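Local coordinates for periplasmic binding protein/LacI transcriptional regulator (Burkholderia multivorans, PDB 4YLE) that probably serves as the periplasmic solute-binding component of an ABC transporter, capturing a small sugar-like molecule between its two lobes, at residues Asp276-Lys281 with Glu308-Leu313; Leu42-Phe47 with Gly255-Asn260. All coordinates share one frame; numbering follows the deposited sequence.

Contact 1. Residues Asp276-Lys281 with Glu308-Leu313; sequences DQYAAK and ETPVDL
D276 and D312 form an antiparallel hydrogen-bonded pair at the edge of the mixed sheet, where the short strand 274-276 runs beside the broken strand 308-314. D276 N reaches D312 O at 2.8 Å; the return bond from D312 N to D276 O measures 3.0 Å. Past this pair the 276-281 segment turns into helix 279-295, with Y278 at the N-cap position. The turn is an Asx turn: D276 OD1 accepts Y278 N at 2.9 Å, on the anti side of the carboxylate. CB of D276 lies over one face of the Y278 ring, near the rim, while P310 O and D312 OD2 meet the ring edge in its plane. With CG anti to the carbonyl carbon (chi1 -55°), Y278 directs its hydroxyl across to D312, and OH donates to the anti lone pair of OD2 at 2.6 Å, ring and carboxylate planes standing 72° apart. Further along, the K281 chain runs alongside T309 in the opposite direction, K281 CD 3.8 Å from T309 CG2, and its CE packs on the P310 ring. Water 1 joins the broken part of the strand to the turn, accepting from T309 OG1 at 2.6 Å and donating to Q277 O and P310 O. The short phenol-carboxylate bond is consistent with an ionised D312, whose charge the weak, long ion pair of OD1 with K152 NZ would probably help to stabilise.

Contact 2. Residues Leu42-Phe47 with Gly255-Asn260; sequences LANEFF and GYDNIN
D257 OD2 is held by two partners: water 2, which donates to it at 2.8 Å, and an oxygen of the bound, unidentified ligand. The same water donates at 3.2 Å to N44 OD1, so it links two acceptors that cannot bond each other. N44 OD1 also receives F46 N at 3.0 Å, 54° above the carbonyl plane, a capping bond from N44, at the N-cap position of helix 45-60; its ND2 bonds E75 and the ligand. The first turn of this helix faces the loop that follows strand 252-254, across the cleft between the lobes of a periplasmic binding protein. With CG anti to the backbone N (chi1 -180°), F46 brings CD1 to 3.7 Å from D257 OD1, an oblique approach; that oxygen accepts from Q277 NE2. E45 extends its carboxylate over the loop and takes two bonds from N260: backbone N to OE2 at 2.9 Å, nearly straight (172°), and ND2 to OE1 at 3.0 Å. The two donors approach from opposite sides of the carboxylate, each well out of its plane, and N260 OD1 in turn accepts from K263 NZ. Next to these bonds, I259 CG2 packs 4.0 Å from E45 CB.

The centres of the two contacts lie about 12 Å apart, and both segments of contact 2 precede those of contact 1 in the sequence. They touch directly: besides the bond between Q277 and D257, D276 OD2 meets N258 ND2 at 3.2 Å, a probable hydrogen bond. Contact 1 pairs the last two strands of the seven-stranded mixed sheet; contact 2 sets helix 45-60, which follows that sheet's first strand, against the loop leaving the four-stranded parallel sheet. A279, at the start of helix 279-295, packs on F46. Since Q277, D257 and N44 all bond the unidentified ligand, both contacts border one site, consistent with a cleft closed around its occupant.

Contact 1. Residues Asp276-Lys281 with Glu308-Leu313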
loop_
_atom_site.group_PDB
_atom_site.type_symbol
_atom_site.label_atom_id
_atom_site.label_comp_id
_atom_site.label_asym_id
_atom_site.label_seq_id
_atom_site.Cartn_x
_atom_site.Cartn_y
_atom_site.Cartn_z
ATOM N N ASP A 276 5.108 -9.367 3.435
ATOM C CA ASP A 276 6.079 -8.460 2.854
ATOM C C ASP A 276 5.716 -8.293 1.390
ATOM O O ASP A 276 5.645 -9.264 0.650
ATOM C CB ASP A 276 7.499 -8.983 3.025
ATOM C CG ASP A 276 8.544 -7.880 2.941
ATOM O OD1 ASP A 276 8.307 -6.894 2.217
ATOM O OD2 ASP A 276 9.599 -7.989 3.590
ATOM N N GLN A 277 5.444 -7.053 1.000
ATOM C CA GLN A 277 5.126 -6.720 -0.402
ATOM C C GLN A 277 6.242 -5.895 -1.020
ATOM O O GLN A 277 6.068 -5.313 -2.104
ATOM C CB GLN A 277 3.785 -5.979 -0.522
ATOM C CG GLN A 277 3.750 -4.658 0.240
ATOM C CD GLN A 277 2.631 -3.721 -0.189
ATOM O OE1 GLN A 277 2.296 -3.650 -1.359
ATOM N NE2 GLN A 277 2.068 -2.980 0.761
ATOM N N TYR A 278 7.387 -5.851 -0.347
ATOM C CA TYR A 278 8.619 -5.384 -0.965
ATOM C C TYR A 278 8.535 -3.969 -1.541
ATOM O O TYR A 278 8.605 -3.718 -2.769
ATOM C CB TYR A 278 9.028 -6.405 -2.008
ATOM C CG TYR A 278 9.144 -7.786 -1.376
ATOM C CD1 TYR A 278 10.091 -8.029 -0.394
ATOM C CD2 TYR A 278 8.325 -8.836 -1.760
ATOM C CE1 TYR A 278 10.206 -9.283 0.202
ATOM C CE2 TYR A 278 8.449 -10.106 -1.175
ATOM C CZ TYR A 278 9.384 -10.314 -0.198
ATOM O OH TYR A 278 9.531 -11.573 0.384
ATOM N N ALA A 279 8.467 -3.031 -0.619
ATOM C CA ALA A 279 8.384 -1.617 -0.947
ATOM C C ALA A 279 9.519 -1.117 -1.836
ATOM O O ALA A 279 9.295 -0.400 -2.829
ATOM C CB ALA A 279 8.343 -0.826 0.324
ATOM N N ALA A 280 10.742 -1.466 -1.460
ATOM C CA ALA A 280 11.912 -0.984 -2.144
ATOM C C ALA A 280 11.882 -1.548 -3.561
ATOM O O ALA A 280 12.209 -0.857 -4.496
ATOM C CB ALA A 280 13.168 -1.409 -1.427
ATOM N N LYS A 281 11.528 -2.822 -3.697
ATOM C CA LYS A 281 11.429 -3.440 -5.020
ATOM C C LYS A 281 10.444 -2.692 -5.910
ATOM O O LYS A 281 10.737 -2.447 -7.062
ATOM C CB LYS A 281 11.008 -4.904 -4.895
ATOM C CG LYS A 281 10.851 -5.613 -6.253
ATOM C CD LYS A 281 10.027 -6.895 -6.092
ATOM C CE LYS A 281 10.865 -8.042 -5.716
ATOM N NZ LYS A 281 11.778 -8.434 -6.816
ATOM N N GLU A 308 3.998 -7.836 -12.100
ATOM C CA GLU A 308 3.524 -8.187 -10.768
ATOM C C GLU A 308 4.703 -8.449 -9.866
ATOM O O GLU A 308 5.571 -9.255 -10.190
ATOM C CB GLU A 308 2.617 -9.413 -10.788
ATOM C CG GLU A 308 1.978 -9.664 -9.419
ATOM C CD GLU A 308 1.094 -10.884 -9.400
ATOM O OE1 GLU A 308 0.294 -11.014 -10.338
ATOM O OE2 GLU A 308 1.217 -11.707 -8.456
ATOM N N THR A 309 4.714 -7.784 -8.719
ATOM C CA THR A 309 5.761 -8.002 -7.733
ATOM C C THR A 309 5.196 -8.923 -6.663
ATOM O O THR A 309 3.978 -8.921 -6.434
ATOM C CB THR A 309 6.255 -6.679 -7.121
ATOM O OG1 THR A 309 5.145 -5.881 -6.730
ATOM C CG2 THR A 309 7.031 -5.863 -8.110
ATOM N N PRO A 310 6.060 -9.726 -6.018
ATOM C CA PRO A 310 5.533 -10.778 -5.145
ATOM C C PRO A 310 5.127 -10.306 -3.757
ATOM O O PRO A 310 5.519 -9.242 -3.307
ATOM C CB PRO A 310 6.703 -11.753 -5.041
ATOM C CG PRO A 310 7.913 -10.867 -5.190
ATOM C CD PRO A 310 7.520 -9.832 -6.182
ATOM N N VAL A 311 4.329 -11.137 -3.095
ATOM C CA VAL A 311 3.963 -10.915 -1.702
ATOM C C VAL A 311 4.182 -12.215 -0.912
ATOM O O VAL A 311 3.699 -13.261 -1.304
ATOM C CB VAL A 311 2.511 -10.500 -1.575
ATOM C CG1 VAL A 311 2.163 -10.309 -0.104
ATOM C CG2 VAL A 311 2.248 -9.229 -2.333
ATOM N N ASP A 312 4.929 -12.145 0.180
ATOM C CA ASP A 312 5.150 -13.327 1.007
ATOM C C ASP A 312 4.618 -13.159 2.412
ATOM O O ASP A 312 4.738 -12.103 3.027
ATOM C CB ASP A 312 6.624 -13.656 1.077
ATOM C CG ASP A 312 7.171 -14.070 -0.259
ATOM O OD1 ASP A 312 6.704 -15.097 -0.775
ATOM O OD2 ASP A 312 8.030 -13.351 -0.795
ATOM N N LEU A 313 4.055 -14.251 2.916
ATOM C CA LEU A 313 3.598 -14.320 4.287
ATOM C C LEU A 313 4.780 -14.243 5.246
ATOM O O LEU A 313 5.822 -14.871 5.007
ATOM C CB LEU A 313 2.832 -15.617 4.479
ATOM C CG LEU A 313 2.394 -16.004 5.887
ATOM C CD1 LEU A 313 1.329 -15.082 6.348
ATOM C CD2 LEU A 313 1.877 -17.415 5.873
HETATM O O HOH W 1 4.999 -6.645 -4.226
#

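Contact 2. Residues Leu42-Phe47 with Gly255-Asn260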
loop_
_atom_site.group_PDB
_atom_site.type_symbol
_atom_site.label_atom_id
_atom_site.label_comp_id
_atom_site.label_asym_id
_atom_site.label_seq_id
_atom_site.Cartn_x
_atom_site.Cartn_y
_atom_site.Cartn_z
ATOM N N LEU A 42 4.850 9.896 4.746
ATOM C CA LEU A 42 6.190 9.861 5.284
ATOM C C LEU A 42 6.226 9.393 6.736
ATOM O O LEU A 42 7.277 9.034 7.254
ATOM C CB LEU A 42 6.799 11.264 5.161
ATOM C CG LEU A 42 6.976 11.655 3.694
ATOM C CD1 LEU A 42 7.522 13.086 3.593
ATOM C CD2 LEU A 42 7.875 10.645 2.935
ATOM N N ALA A 43 5.078 9.375 7.386
ATOM C CA ALA A 43 5.020 8.850 8.735
ATOM C C ALA A 43 5.252 7.323 8.694
ATOM O O ALA A 43 5.886 6.751 9.592
ATOM C CB ALA A 43 3.690 9.202 9.369
ATOM N N ASN A 44 4.820 6.706 7.590
ATOM C CA ASN A 44 4.629 5.251 7.472
ATOM C C ASN A 44 5.948 4.595 7.113
ATOM O O ASN A 44 6.538 4.949 6.079
ATOM C CB ASN A 44 3.580 4.982 6.395
ATOM C CG ASN A 44 3.207 3.512 6.252
ATOM O OD1 ASN A 44 3.858 2.616 6.792
ATOM N ND2 ASN A 44 2.126 3.272 5.518
ATOM N N GLU A 45 6.450 3.696 7.958
ATOM C CA GLU A 45 7.728 3.077 7.640
ATOM C C GLU A 45 7.769 2.384 6.281
ATOM O O GLU A 45 8.831 2.236 5.688
ATOM C CB GLU A 45 8.139 2.045 8.673
ATOM C CG GLU A 45 9.665 1.856 8.625
ATOM C CD GLU A 45 10.159 0.607 9.305
ATOM O OE1 GLU A 45 10.743 0.769 10.401
ATOM O OE2 GLU A 45 9.991 -0.511 8.730
ATOM N N PHE A 46 6.630 1.900 5.818
ATOM C CA PHE A 46 6.572 1.313 4.488
ATOM C C PHE A 46 7.220 2.233 3.449
ATOM O O PHE A 46 8.019 1.802 2.608
ATOM C CB PHE A 46 5.126 1.038 4.114
ATOM C CG PHE A 46 4.961 0.423 2.742
ATOM C CD1 PHE A 46 5.125 -0.940 2.541
ATOM C CD2 PHE A 46 4.605 1.212 1.660
ATOM C CE1 PHE A 46 4.963 -1.496 1.271
ATOM C CE2 PHE A 46 4.423 0.674 0.410
ATOM C CZ PHE A 46 4.613 -0.684 0.202
ATOM N N PHE A 47 6.876 3.514 3.488
ATOM C CA PHE A 47 7.421 4.435 2.508
ATOM C C PHE A 47 8.815 4.876 2.833
ATOM O O PHE A 47 9.596 5.183 1.912
ATOM C CB PHE A 47 6.458 5.604 2.330
ATOM C CG PHE A 47 5.188 5.167 1.692
ATOM C CD1 PHE A 47 5.189 4.756 0.371
ATOM C CD2 PHE A 47 4.024 5.077 2.419
ATOM C CE1 PHE A 47 4.022 4.292 -0.215
ATOM C CE2 PHE A 47 2.858 4.616 1.839
ATOM C CZ PHE A 47 2.868 4.204 0.528
ATOM N N GLY A 255 -1.735 -8.156 9.972
ATOM C CA GLY A 255 -1.516 -6.932 9.233
ATOM C C GLY A 255 -0.952 -7.212 7.864
ATOM O O GLY A 255 -1.193 -8.274 7.283
ATOM N N TYR A 256 -0.225 -6.229 7.359
ATOM C CA TYR A 256 0.297 -6.249 5.995
ATOM C C TYR A 256 1.343 -5.145 5.910
ATOM O O TYR A 256 1.025 -4.005 6.234
ATOM C CB TYR A 256 -0.841 -5.987 5.010
ATOM C CG TYR A 256 -0.669 -6.464 3.589
ATOM C CD1 TYR A 256 -1.181 -7.679 3.208
ATOM C CD2 TYR A 256 -0.084 -5.656 2.624
ATOM C CE1 TYR A 256 -1.096 -8.111 1.909
ATOM C CE2 TYR A 256 -0.014 -6.103 1.293
ATOM C CZ TYR A 256 -0.517 -7.340 0.986
ATOM O OH TYR A 256 -0.435 -7.741 -0.322
ATOM N N ASP A 257 2.550 -5.488 5.453
ATOM C CA ASP A 257 3.682 -4.573 5.103
ATOM C C ASP A 257 5.013 -5.082 5.638
ATOM O O ASP A 257 6.070 -4.759 5.084
ATOM C CB ASP A 257 3.533 -3.119 5.611
ATOM C CG ASP A 257 2.514 -2.300 4.805
ATOM O OD1 ASP A 257 2.116 -2.752 3.717
ATOM O OD2 ASP A 257 2.098 -1.224 5.288
ATOM N N ASN A 258 4.975 -5.817 6.745
ATOM C CA ASN A 258 6.184 -6.232 7.443
ATOM C C ASN A 258 7.117 -5.069 7.822
ATOM O O ASN A 258 8.344 -5.118 7.582
ATOM C CB ASN A 258 6.918 -7.258 6.595
ATOM C CG ASN A 258 7.946 -8.035 7.368
ATOM O OD1 ASN A 258 7.854 -8.206 8.591
ATOM N ND2 ASN A 258 8.970 -8.496 6.658
ATOM N N ILE A 259 6.564 -4.022 8.438
ATOM C CA ILE A 259 7.422 -2.940 8.936
ATOM C C ILE A 259 8.187 -3.361 10.185
ATOM O O ILE A 259 7.763 -4.251 10.913
ATOM C CB ILE A 259 6.627 -1.649 9.234
ATOM C CG1 ILE A 259 5.655 -1.876 10.396
ATOM C CG2 ILE A 259 5.938 -1.179 7.944
ATOM C CD1 ILE A 259 4.837 -0.659 10.800
ATOM N N ASN A 260 9.331 -2.726 10.428
ATOM C CA ASN A 260 10.137 -3.091 11.588
ATOM C C ASN A 260 9.348 -3.045 12.870
ATOM O O ASN A 260 9.545 -3.887 13.739
ATOM C CB ASN A 260 11.351 -2.178 11.726
ATOM C CG ASN A 260 12.359 -2.440 10.664
ATOM O OD1 ASN A 260 12.713 -3.594 10.432
ATOM N ND2 ASN A 260 12.809 -1.387 9.974
HETATM O O HOH W 2 2.116 0.054 7.726
#